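Local coordinates for protein putative isohexenylglutaconyl-CoA hydratase (PDB 4ZU2) that probably hydrates isohexenylglutaconyl-CoA, as a crotonase-family enoyl-CoA hydratase that takes part in the breakdown of acyclic terpenes such as citronellate, at residues Met31-Val36 / Arg85-Ala90; Ala107-Ala112 / Gly119-Ser124; Ala133-Pro138 / Gly181-Cys186. All coordinates share one frame; numbering follows the deposited sequence.

Interaction 1 (Met31-Val36 / Arg85-Ala90); sequences MSLAMV and RTLNRA
Leu33 and Leu87 meet in a small apolar contact between two helices at the surface of the fold, where the first turn of helix 33-47 comes up against the first half of helix 81-99. The two leucine side chains lie nearly perpendicular and touch through their methyl ends. Leu87 CD2 is the methyl that does the touching: it lies beside the branch point of the other leucine, 3.6 Å from Leu33 CG. The same Leu87 CD2 is modelled 3.3 Å from Leu33 CD2, tighter than ordinary van der Waals contact. Leu33 has an unusual first torsion of -134°, away from the staggered values, so that short methyl pair is doubtful in detail, although the meeting of the two side chains is clear.

One turn further along, Val36 takes over. Its CG1, anti to the backbone N (chi1 176°), rests 3.8 Å from Ala90 O, a methyl against a backbone carbonyl; Val36 also touches Leu94 of the facing helix, and Ala90 meets Arg40.

The start of helix 33-47 is fixed by Ser32, the N-cap: Met35 N donates to Ser32 OG over 2.9 Å at an N-H...O angle of 151°. Asp72 adds a hydrogen bond to Leu33 N. Helix 81-99 is also tied outward, since Arg89 forms a salt bridge with Asp232 of the second subunit. Pairing of an N-capped helix start with a long neighbouring helix here joins two of the helices that pack around the beta sheet of the crotonase fold.

Interaction 2 (Ala107-Ala112 / Gly119-Ser124); sequences ALVEGA and GLACVS
Ala107 and Ser124 face each other with their CB atoms 3.9 Å apart, each side chain starting out toward the other segment. The serine hydroxyl turns from this meeting toward its own chain: OG sits between the backbone N and the carbonyl carbon (chi1 61°) and donates to Ala121 O over 2.8 Å. The donor is tilted 20° from the carbonyl plane, with a C=O...O angle of 145°. That bond spans the type I turn from Ala121 to Ser124, which leads the chain out of helix 116-121, and it leaves the CB of the serine as the part lying closest to Ala107.

Two residues along strand 104-109, Val109 points the same way and sets CG1 against Ala121 CB at 4.4 Å, a looser touch. Phe64 also packs on Val109, while Arg156 binds the carbonyl oxygen of Ser124.

Strand 104-109, helix 116-121 and the adjacent parallel strand 126-130 form a beta-alpha-beta crossover of the crotonase fold, and the small Ala107, Ala121 and Ser124 are consistent with its helix-to-strand turn lying close to the first strand. All four touching residues are buried, and the one hydroxyl among them is satisfied within its own turn, which implies that apolar packing holds the segments together.

Interaction 3 (Ala133-Pro138 / Gly181-Cys186); sequences AQFGLP and GLVHFC
Phe135 reaches from strand 134-136 into the bend formed by Leu182 and Val183, which follows helix 174-179 and runs into strand 185-187. The contact is apolar throughout. The side chains of Phe135 and Leu182 run alongside each other, pointing opposite ways, with Phe135 CD2 4.0 Å from Leu182 CD2. The leucine gets there because its CG is anti to the backbone N (chi1 -180°), which extends the branch toward the ring. At the far end of the ring, Phe135 CZ lies 4.2 Å from Val183 CG1, the methyl that stands anti to the carbonyl carbon (chi1 -56°). Both methyls approach the ring obliquely, so the phenyl is held at two places, near its root and at its outer tip.

Further apolar contacts lie around the ring. Phe135 meets the ring of Phe172 with planes only about 10° apart, and Ala177 of helix 174-179 touches Phe135, Leu182 and Val183 alike.

Polar interactions position the backbone beside these side chains. Gly181 ends the preceding helix in a Schellman motif, its positive phi turning the chain toward Leu182. His184 bonds through ND1 to the backbone N of Ala127 and through NE2 to the carbonyl oxygen of Thr160 of the third subunit, so the imidazole connects this bend both to the large sheet and to a neighbouring copy.

With all three touching residues buried and carbon meeting carbon, the chemistry implies hydrophobic packing between the small three-stranded sheet and the loop that leads into strand 185-187, at the edge of the large sheet, while the hydrogen bonds of His184 lie on the flank of the contact.

Overall arrangement
From the N terminus, interaction 1 closes the first long loop, bringing helix 81-99 back to the start of helix 33-47 across 48 intervening residues. The chain then passes from helix 81-99 into strand 104-109, and interaction 2 closes a short loop onto the end of helix 116-121. Interaction 3 ties strand 134-136 of the small sheet to the turn before strand 185-187, across 42 residues. The three follow in series, neither nested nor crossing. Interactions 2 and 3 touch: Val109 CG2 lies 3.7 Å from Phe135 CZ, and Cys122 packs on Leu182, so the two adjoin in the interior. Interaction 1 stands apart toward the surface, its centre about 17 Å from that of interaction 2.

Interaction 1 (Met31-Val36 / Arg85-Ala90)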
ATOM      1  N   MET A  31       1.613  -6.683  27.657  1.00 27.25           N
ATOM      2  CA  MET A  31       2.976  -6.172  27.687  1.00 29.95           C
ATOM      3  C   MET A  31       3.172  -5.422  28.953  1.00 27.68           C
ATOM      4  O   MET A  31       2.582  -4.384  29.150  1.00 27.84           O
ATOM      5  CB  MET A  31       3.211  -5.191  26.580  1.00 31.81           C
ATOM      6  CG  MET A  31       3.069  -5.816  25.276  1.00 37.43           C
ATOM      7  SD  MET A  31       4.510  -5.582  24.243  1.00 48.58           S
ATOM      8  CE  MET A  31       5.764  -6.143  25.353  1.00 17.31           C
ATOM      9  N   SER A  32       4.003  -5.963  29.820  1.00 22.12           N
ATOM     10  CA  SER A  32       4.408  -5.237  30.943  1.00 18.31           C
ATOM     11  C   SER A  32       5.638  -4.433  30.537  1.00 23.40           C
ATOM     12  O   SER A  32       6.261  -4.686  29.525  1.00 23.14           O
ATOM     13  CB  SER A  32       4.716  -6.201  32.075  1.00 27.74           C
ATOM     14  OG  SER A  32       5.703  -7.169  31.728  1.00 31.22           O
ATOM     15  N   LEU A  33       5.991  -3.495  31.393  1.00 26.21           N
ATOM     16  CA  LEU A  33       7.225  -2.718  31.306  1.00 34.36           C
ATOM     17  C   LEU A  33       8.430  -3.680  31.348  1.00 28.69           C
ATOM     18  O   LEU A  33       9.354  -3.581  30.548  1.00 23.05           O
ATOM     19  CB  LEU A  33       7.241  -1.767  32.517  1.00 36.61           C
ATOM     20  CG  LEU A  33       7.591  -0.292  32.474  1.00 39.42           C
ATOM     21  CD1 LEU A  33       6.993   0.305  33.746  1.00 39.86           C
ATOM     22  CD2 LEU A  33       9.125  -0.046  32.433  1.00 46.00           C
ATOM     23  N   ALA A  34       8.389  -4.632  32.283  1.00 20.57           N
ATOM     24  CA  ALA A  34       9.364  -5.744  32.297  1.00 17.28           C
ATOM     25  C   ALA A  34       9.456  -6.557  30.966  1.00 18.43           C
ATOM     26  O   ALA A  34      10.553  -6.803  30.452  1.00 17.17           O
ATOM     27  CB  ALA A  34       9.074  -6.658  33.461  1.00 21.49           C
ATOM     28  N   MET A  35       8.315  -6.934  30.392  1.00 18.24           N
ATOM     29  CA  MET A  35       8.322  -7.714  29.156  1.00 17.05           C
ATOM     30  C   MET A  35       8.935  -6.934  27.969  1.00 17.33           C
ATOM     31  O   MET A  35       9.745  -7.462  27.253  1.00 20.63           O
ATOM     32  CB  MET A  35       6.909  -8.184  28.820  1.00 16.16           C
ATOM     33  CG  MET A  35       6.834  -8.980  27.534  1.00 18.67           C
ATOM     34  SD  MET A  35       5.172  -9.575  27.321  1.00 25.28           S
ATOM     35  CE  MET A  35       4.636  -9.319  25.685  1.00 68.49           C
ATOM     36  N   VAL A  36       8.559  -5.676  27.785  1.00 23.16           N
ATOM     37  CA  VAL A  36       9.199  -4.817  26.770  1.00 26.00           C
ATOM     38  C   VAL A  36      10.715  -4.753  26.991  1.00 27.26           C
ATOM     39  O   VAL A  36      11.500  -4.838  26.052  1.00 24.92           O
ATOM     40  CB  VAL A  36       8.628  -3.356  26.812  1.00 26.91           C
ATOM     41  CG1 VAL A  36       9.365  -2.429  25.807  1.00 17.39           C
ATOM     42  CG2 VAL A  36       7.134  -3.340  26.524  1.00 25.71           C
ATOM     43  N   ARG A  85       5.096   9.385  28.578  1.00 13.44           N
ATOM     44  CA  ARG A  85       5.879   9.659  27.365  1.00 14.84           C
ATOM     45  C   ARG A  85       7.056   8.704  27.221  1.00 13.22           C
ATOM     46  O   ARG A  85       7.229   8.050  26.185  1.00 18.69           O
ATOM     47  CB  ARG A  85       6.369  11.122  27.381  1.00 11.85           C
ATOM     48  CG  ARG A  85       6.984  11.687  26.154  1.00  8.92           C
ATOM     49  CD  ARG A  85       7.528  13.154  26.394  1.00 11.60           C
ATOM     50  NE  ARG A  85       8.624  13.232  27.365  1.00 13.13           N
ATOM     51  CZ  ARG A  85       9.817  12.647  27.230  1.00 18.83           C
ATOM     52  NH1 ARG A  85      10.125  11.931  26.151  1.00 18.33           N
ATOM     53  NH2 ARG A  85      10.730  12.804  28.160  1.00 24.17           N
ATOM     54  N   THR A  86       7.851   8.585  28.268  1.00 12.29           N
ATOM     55  CA  THR A  86       9.098   7.820  28.215  1.00 19.34           C
ATOM     56  C   THR A  86       8.876   6.315  28.049  1.00 24.13           C
ATOM     57  O   THR A  86       9.608   5.642  27.325  1.00 26.40           O
ATOM     58  CB  THR A  86       9.916   8.061  29.491  1.00 19.47           C
ATOM     59  OG1 THR A  86      10.531   9.334  29.431  1.00 25.79           O
ATOM     60  CG2 THR A  86      10.977   7.078  29.626  1.00 20.14           C
ATOM     61  N   LEU A  87       7.864   5.801  28.734  1.00 23.84           N
ATOM     62  CA  LEU A  87       7.481   4.390  28.649  1.00 17.62           C
ATOM     63  C   LEU A  87       6.765   4.022  27.338  1.00 17.05           C
ATOM     64  O   LEU A  87       7.061   2.954  26.794  1.00 19.96           O
ATOM     65  CB  LEU A  87       6.627   3.986  29.878  1.00 23.68           C
ATOM     66  CG  LEU A  87       7.310   4.113  31.257  1.00 31.61           C
ATOM     67  CD1 LEU A  87       6.329   4.055  32.457  1.00 34.35           C
ATOM     68  CD2 LEU A  87       8.329   3.024  31.434  1.00 37.07           C
ATOM     69  N   ASN A  88       5.831   4.860  26.851  1.00 14.56           N
ATOM     70  CA  ASN A  88       5.253   4.703  25.484  1.00  9.13           C
ATOM     71  C   ASN A  88       6.354   4.763  24.388  1.00 18.14           C
ATOM     72  O   ASN A  88       6.427   3.906  23.534  1.00 15.07           O
ATOM     73  CB  ASN A  88       4.139   5.737  25.209  1.00  6.95           C
ATOM     74  CG  ASN A  88       3.384   5.490  23.905  1.00 17.59           C
ATOM     75  OD1 ASN A  88       3.424   6.304  22.978  1.00 15.25           O
ATOM     76  ND2 ASN A  88       2.664   4.372  23.837  1.00 20.18           N
ATOM     77  N   ARG A  89       7.261   5.736  24.463  1.00 15.59           N
ATOM     78  CA  ARG A  89       8.341   5.788  23.478  1.00 14.32           C
ATOM     79  C   ARG A  89       9.235   4.545  23.495  1.00 15.19           C
ATOM     80  O   ARG A  89       9.646   4.058  22.436  1.00  7.69           O
ATOM     81  CB  ARG A  89       9.223   7.031  23.621  1.00 14.29           C
ATOM     82  CG  ARG A  89      10.249   7.119  22.504  1.00 17.01           C
ATOM     83  CD  ARG A  89       9.560   7.243  21.179  1.00 15.75           C
ATOM     84  NE  ARG A  89      10.447   7.423  20.038  1.00  8.33           N
ATOM     85  CZ  ARG A  89      10.995   6.423  19.357  1.00 14.41           C
ATOM     86  NH1 ARG A  89      10.753   5.166  19.715  1.00 18.92           N
ATOM     87  NH2 ARG A  89      11.766   6.681  18.308  1.00 13.36           N
ATOM     88  N   ALA A  90       9.532   4.014  24.687  1.00 15.83           N
ATOM     89  CA  ALA A  90      10.271   2.752  24.764  1.00 15.24           C
ATOM     90  C   ALA A  90       9.499   1.560  24.146  1.00 12.98           C
ATOM     91  O   ALA A  90      10.108   0.641  23.642  1.00 12.49           O
ATOM     92  CB  ALA A  90      10.708   2.430  26.200  1.00 19.24           C
TER

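Interaction 2 (Ala107-Ala112 / Gly119-Ser124)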
ATOM      1  N   ALA A 107       5.485 -14.260  13.349  1.00 23.19           N
ATOM      2  CA  ALA A 107       4.512 -14.204  14.425  1.00 27.88           C
ATOM      3  C   ALA A 107       3.424 -15.265  14.267  1.00 24.93           C
ATOM      4  O   ALA A 107       2.756 -15.316  13.269  1.00 22.75           O
ATOM      5  CB  ALA A 107       3.896 -12.810  14.577  1.00 24.11           C
ATOM      6  N   LEU A 108       3.248 -16.081  15.303  1.00 26.41           N
ATOM      7  CA  LEU A 108       2.147 -17.025  15.380  1.00 22.63           C
ATOM      8  C   LEU A 108       1.088 -16.463  16.335  1.00 21.88           C
ATOM      9  O   LEU A 108       1.247 -16.482  17.568  1.00 19.84           O
ATOM     10  CB  LEU A 108       2.695 -18.391  15.829  1.00 32.53           C
ATOM     11  CG  LEU A 108       1.899 -19.655  15.465  1.00 38.80           C
ATOM     12  CD1 LEU A 108       1.565 -19.671  13.997  1.00 45.67           C
ATOM     13  CD2 LEU A 108       2.689 -20.877  15.796  1.00 36.31           C
ATOM     14  N   VAL A 109       0.026 -15.895  15.771  1.00 26.11           N
ATOM     15  CA  VAL A 109      -0.928 -15.134  16.573  1.00 27.48           C
ATOM     16  C   VAL A 109      -2.242 -15.929  16.808  1.00 29.72           C
ATOM     17  O   VAL A 109      -2.893 -16.382  15.885  1.00 25.71           O
ATOM     18  CB  VAL A 109      -1.180 -13.709  15.970  1.00 35.23           C
ATOM     19  CG1 VAL A 109       0.155 -12.942  15.774  1.00 30.52           C
ATOM     20  CG2 VAL A 109      -1.906 -13.788  14.678  1.00 36.12           C
ATOM     21  N   GLU A 110      -2.593 -16.104  18.076  1.00 25.51           N
ATOM     22  CA  GLU A 110      -3.779 -16.843  18.470  1.00 26.70           C
ATOM     23  C   GLU A 110      -4.516 -15.982  19.450  1.00 24.97           C
ATOM     24  O   GLU A 110      -3.894 -15.215  20.155  1.00 24.45           O
ATOM     25  CB  GLU A 110      -3.386 -18.128  19.167  1.00 25.37           C
ATOM     26  CG  GLU A 110      -2.514 -19.008  18.347  1.00 23.52           C
ATOM     27  CD  GLU A 110      -2.036 -20.186  19.140  1.00 39.55           C
ATOM     28  OE1 GLU A 110      -2.787 -21.203  19.200  1.00 43.25           O
ATOM     29  OE2 GLU A 110      -0.927 -20.062  19.733  1.00 39.83           O
ATOM     30  N   GLY A 111      -5.838 -16.133  19.489  1.00 29.92           N
ATOM     31  CA  GLY A 111      -6.693 -15.487  20.476  1.00 30.16           C
ATOM     32  C   GLY A 111      -6.585 -13.978  20.407  1.00 27.59           C
ATOM     33  O   GLY A 111      -6.727 -13.402  19.337  1.00 27.59           O
ATOM     34  N   ALA A 112      -6.277 -13.347  21.537  1.00 17.48           N
ATOM     35  CA  ALA A 112      -6.236 -11.882  21.586  1.00 23.62           C
ATOM     36  C   ALA A 112      -4.956 -11.294  20.976  1.00 23.88           C
ATOM     37  O   ALA A 112      -3.826 -11.613  21.394  1.00 25.97           O
ATOM     38  CB  ALA A 112      -6.417 -11.401  23.030  1.00 21.29           C
ATOM     39  N   GLY A 119       0.148  -4.217  17.533  1.00 25.74           N
ATOM     40  CA  GLY A 119       1.436  -3.619  17.199  1.00 20.60           C
ATOM     41  C   GLY A 119       2.584  -4.542  16.823  1.00 17.64           C
ATOM     42  O   GLY A 119       3.246  -4.356  15.796  1.00 15.06           O
ATOM     43  N   LEU A 120       2.867  -5.526  17.653  1.00 11.75           N
ATOM     44  CA  LEU A 120       3.933  -6.486  17.341  1.00 20.73           C
ATOM     45  C   LEU A 120       3.679  -7.305  16.082  1.00 16.23           C
ATOM     46  O   LEU A 120       4.605  -7.678  15.407  1.00 13.86           O
ATOM     47  CB  LEU A 120       4.081  -7.507  18.455  1.00 25.92           C
ATOM     48  CG  LEU A 120       4.541  -7.069  19.828  1.00 34.01           C
ATOM     49  CD1 LEU A 120       4.489  -8.282  20.749  1.00 27.85           C
ATOM     50  CD2 LEU A 120       5.959  -6.516  19.747  1.00 37.80           C
ATOM     51  N   ALA A 121       2.432  -7.670  15.850  1.00 14.67           N
ATOM     52  CA  ALA A 121       2.065  -8.448  14.656  1.00 14.66           C
ATOM     53  C   ALA A 121       2.463  -7.659  13.382  1.00 18.87           C
ATOM     54  O   ALA A 121       2.892  -8.215  12.379  1.00 19.74           O
ATOM     55  CB  ALA A 121       0.569  -8.742  14.673  1.00 11.38           C
ATOM     56  N   CYS A 122       2.335  -6.347  13.475  1.00 15.80           N
ATOM     57  CA  CYS A 122       2.494  -5.456  12.344  1.00 21.22           C
ATOM     58  C   CYS A 122       3.931  -5.318  11.918  1.00 21.53           C
ATOM     59  O   CYS A 122       4.191  -4.753  10.875  1.00 26.69           O
ATOM     60  CB  CYS A 122       1.955  -4.070  12.695  1.00 19.16           C
ATOM     61  SG  CYS A 122       0.191  -3.848  12.661  1.00 18.57           S
ATOM     62  N   VAL A 123       4.865  -5.805  12.731  1.00 23.10           N
ATOM     63  CA  VAL A 123       6.285  -5.684  12.401  1.00 25.06           C
ATOM     64  C   VAL A 123       6.972  -7.030  12.144  1.00 17.68           C
ATOM     65  O   VAL A 123       8.210  -7.124  12.101  1.00 15.93           O
ATOM     66  CB  VAL A 123       7.066  -4.866  13.464  1.00 21.50           C
ATOM     67  CG1 VAL A 123       6.365  -3.531  13.703  1.00 16.55           C
ATOM     68  CG2 VAL A 123       7.225  -5.626  14.742  1.00 20.47           C
ATOM     69  N   SER A 124       6.171  -8.067  11.974  1.00 12.57           N
ATOM     70  CA  SER A 124       6.712  -9.369  11.603  1.00 15.33           C
ATOM     71  C   SER A 124       6.975  -9.443  10.068  1.00 13.89           C
ATOM     72  O   SER A 124       6.268  -8.801   9.270  1.00 14.03           O
ATOM     73  CB  SER A 124       5.746 -10.479  12.046  1.00 14.23           C
ATOM     74  OG  SER A 124       4.488 -10.335  11.414  1.00 14.92           O
TER

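Interaction 3 (Ala133-Pro138 / Gly181-Cys186)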
ATOM      1  N   ALA A 133      -8.657 -15.887  16.038  1.00 29.00           N
ATOM      2  CA  ALA A 133      -7.918 -14.827  16.712  1.00 24.83           C
ATOM      3  C   ALA A 133      -8.778 -13.583  16.659  1.00 26.30           C
ATOM      4  O   ALA A 133      -9.544 -13.433  15.720  1.00 26.43           O
ATOM      5  CB  ALA A 133      -6.562 -14.612  16.054  1.00 22.53           C
ATOM      6  N   GLN A 134      -8.724 -12.731  17.692  1.00 29.33           N
ATOM      7  CA  GLN A 134      -9.424 -11.448  17.642  1.00 30.46           C
ATOM      8  C   GLN A 134      -8.453 -10.254  17.761  1.00 29.16           C
ATOM      9  O   GLN A 134      -7.762 -10.037  18.779  1.00 21.13           O
ATOM     10  CB  GLN A 134     -10.599 -11.358  18.630  1.00 34.74           C
ATOM     11  CG  GLN A 134     -12.006 -12.002  18.191  1.00 95.47           C
ATOM     12  CD  GLN A 134     -12.500 -11.722  16.734  1.00 75.51           C
ATOM     13  OE1 GLN A 134     -11.821 -12.063  15.779  1.00 81.08           O
ATOM     14  NE2 GLN A 134     -13.713 -11.164  16.582  1.00 65.53           N
ATOM     15  N   PHE A 135      -8.438  -9.502  16.663  1.00 29.30           N
ATOM     16  CA  PHE A 135      -7.615  -8.331  16.443  1.00 22.61           C
ATOM     17  C   PHE A 135      -8.391  -7.056  16.713  1.00 24.61           C
ATOM     18  O   PHE A 135      -9.613  -6.997  16.546  1.00 27.98           O
ATOM     19  CB  PHE A 135      -7.155  -8.274  14.970  1.00 24.78           C
ATOM     20  CG  PHE A 135      -6.341  -9.435  14.548  1.00 23.67           C
ATOM     21  CD1 PHE A 135      -6.961 -10.616  14.145  1.00 30.08           C
ATOM     22  CD2 PHE A 135      -4.955  -9.362  14.534  1.00 29.38           C
ATOM     23  CE1 PHE A 135      -6.195 -11.723  13.749  1.00 30.89           C
ATOM     24  CE2 PHE A 135      -4.187 -10.458  14.156  1.00 27.39           C
ATOM     25  CZ  PHE A 135      -4.814 -11.648  13.765  1.00 29.04           C
ATOM     26  N   GLY A 136      -7.669  -6.017  17.118  1.00 18.36           N
ATOM     27  CA  GLY A 136      -8.293  -4.729  17.298  1.00 21.81           C
ATOM     28  C   GLY A 136      -7.328  -3.696  17.829  1.00 17.54           C
ATOM     29  O   GLY A 136      -6.246  -4.004  18.331  1.00 14.27           O
ATOM     30  N   LEU A 137      -7.735  -2.450  17.679  1.00 19.17           N
ATOM     31  CA  LEU A 137      -7.095  -1.324  18.368  1.00 17.39           C
ATOM     32  C   LEU A 137      -8.118  -0.627  19.250  1.00 10.10           C
ATOM     33  O   LEU A 137      -8.800   0.303  18.806  1.00 16.20           O
ATOM     34  CB  LEU A 137      -6.517  -0.337  17.334  1.00 15.73           C
ATOM     35  CG  LEU A 137      -5.390  -0.933  16.474  1.00 15.59           C
ATOM     36  CD1 LEU A 137      -4.935  -0.015  15.332  1.00 14.82           C
ATOM     37  CD2 LEU A 137      -4.212  -1.295  17.309  1.00 13.44           C
ATOM     38  N   PRO A 138      -8.255  -1.060  20.507  1.00 14.74           N
ATOM     39  CA  PRO A 138      -9.284  -0.431  21.361  1.00 19.69           C
ATOM     40  C   PRO A 138      -8.953   0.984  21.837  1.00 17.79           C
ATOM     41  O   PRO A 138      -9.793   1.647  22.421  1.00 25.16           O
ATOM     42  CB  PRO A 138      -9.338  -1.357  22.583  1.00 21.93           C
ATOM     43  CG  PRO A 138      -8.696  -2.629  22.142  1.00 19.96           C
ATOM     44  CD  PRO A 138      -7.631  -2.205  21.177  1.00 13.74           C
ATOM     45  N   GLY A 181      -4.581  -7.925   4.559  1.00 30.95           N
ATOM     46  CA  GLY A 181      -3.134  -7.921   4.390  1.00 24.44           C
ATOM     47  C   GLY A 181      -2.365  -7.749   5.695  1.00 28.00           C
ATOM     48  O   GLY A 181      -1.169  -7.396   5.712  1.00 22.52           O
ATOM     49  N   LEU A 182      -3.038  -8.018   6.808  1.00 27.19           N
ATOM     50  CA  LEU A 182      -2.441  -7.800   8.129  1.00 25.75           C
ATOM     51  C   LEU A 182      -1.542  -8.961   8.494  1.00 22.60           C
ATOM     52  O   LEU A 182      -0.491  -8.812   9.140  1.00 19.59           O
ATOM     53  CB  LEU A 182      -3.553  -7.644   9.180  1.00 21.65           C
ATOM     54  CG  LEU A 182      -3.050  -7.411  10.599  1.00 26.98           C
ATOM     55  CD1 LEU A 182      -1.909  -6.404  10.638  1.00 27.99           C
ATOM     56  CD2 LEU A 182      -4.214  -6.917  11.490  1.00 44.92           C
ATOM     57  N   VAL A 183      -1.983 -10.145   8.087  1.00 24.47           N
ATOM     58  CA  VAL A 183      -1.207 -11.363   8.271  1.00 20.20           C
ATOM     59  C   VAL A 183      -1.126 -12.069   6.908  1.00 17.90           C
ATOM     60  O   VAL A 183      -1.890 -11.743   5.971  1.00 17.94           O
ATOM     61  CB  VAL A 183      -1.861 -12.268   9.345  1.00 28.53           C
ATOM     62  CG1 VAL A 183      -2.037 -11.491  10.670  1.00 23.27           C
ATOM     63  CG2 VAL A 183      -3.223 -12.837   8.836  1.00 29.08           C
ATOM     64  N   HIS A 184      -0.196 -13.012   6.803  1.00 23.48           N
ATOM     65  CA  HIS A 184       0.131 -13.685   5.542  1.00 21.74           C
ATOM     66  C   HIS A 184      -0.572 -15.033   5.352  1.00 25.80           C
ATOM     67  O   HIS A 184      -0.734 -15.469   4.229  1.00 26.10           O
ATOM     68  CB  HIS A 184       1.636 -13.924   5.469  1.00 29.19           C
ATOM     69  CG  HIS A 184       2.466 -12.676   5.435  1.00 32.05           C
ATOM     70  ND1 HIS A 184       3.012 -12.121   6.565  1.00 24.94           N
ATOM     71  CD2 HIS A 184       2.862 -11.899   4.394  1.00 33.74           C
ATOM     72  CE1 HIS A 184       3.702 -11.041   6.230  1.00 33.25           C
ATOM     73  NE2 HIS A 184       3.635 -10.891   4.923  1.00 34.71           N
ATOM     74  N   PHE A 185      -0.943 -15.697   6.449  1.00 25.85           N
ATOM     75  CA  PHE A 185      -1.687 -16.950   6.423  1.00 25.84           C
ATOM     76  C   PHE A 185      -2.721 -16.999   7.570  1.00 36.66           C
ATOM     77  O   PHE A 185      -2.452 -16.538   8.698  1.00 27.57           O
ATOM     78  CB  PHE A 185      -0.733 -18.132   6.653  1.00 29.87           C
ATOM     79  CG  PHE A 185       0.471 -18.166   5.724  1.00 33.95           C
ATOM     80  CD1 PHE A 185       0.335 -18.555   4.389  1.00 36.28           C
ATOM     81  CD2 PHE A 185       1.738 -17.859   6.199  1.00 28.97           C
ATOM     82  CE1 PHE A 185       1.447 -18.601   3.545  1.00 35.34           C
ATOM     83  CE2 PHE A 185       2.837 -17.908   5.372  1.00 29.97           C
ATOM     84  CZ  PHE A 185       2.696 -18.278   4.038  1.00 31.55           C
ATOM     85  N   CYS A 186      -3.868 -17.617   7.289  1.00 44.52           N
ATOM     86  CA  CYS A 186      -4.876 -17.933   8.300  1.00 44.13           C
ATOM     87  C   CYS A 186      -5.117 -19.441   8.283  1.00 44.97           C
ATOM     88  O   CYS A 186      -5.508 -19.978   7.251  1.00 46.25           O
ATOM     89  CB  CYS A 186      -6.180 -17.195   7.976  1.00 42.52           C
ATOM     90  SG  CYS A 186      -7.495 -17.333   9.215  1.00 40.23           S
TER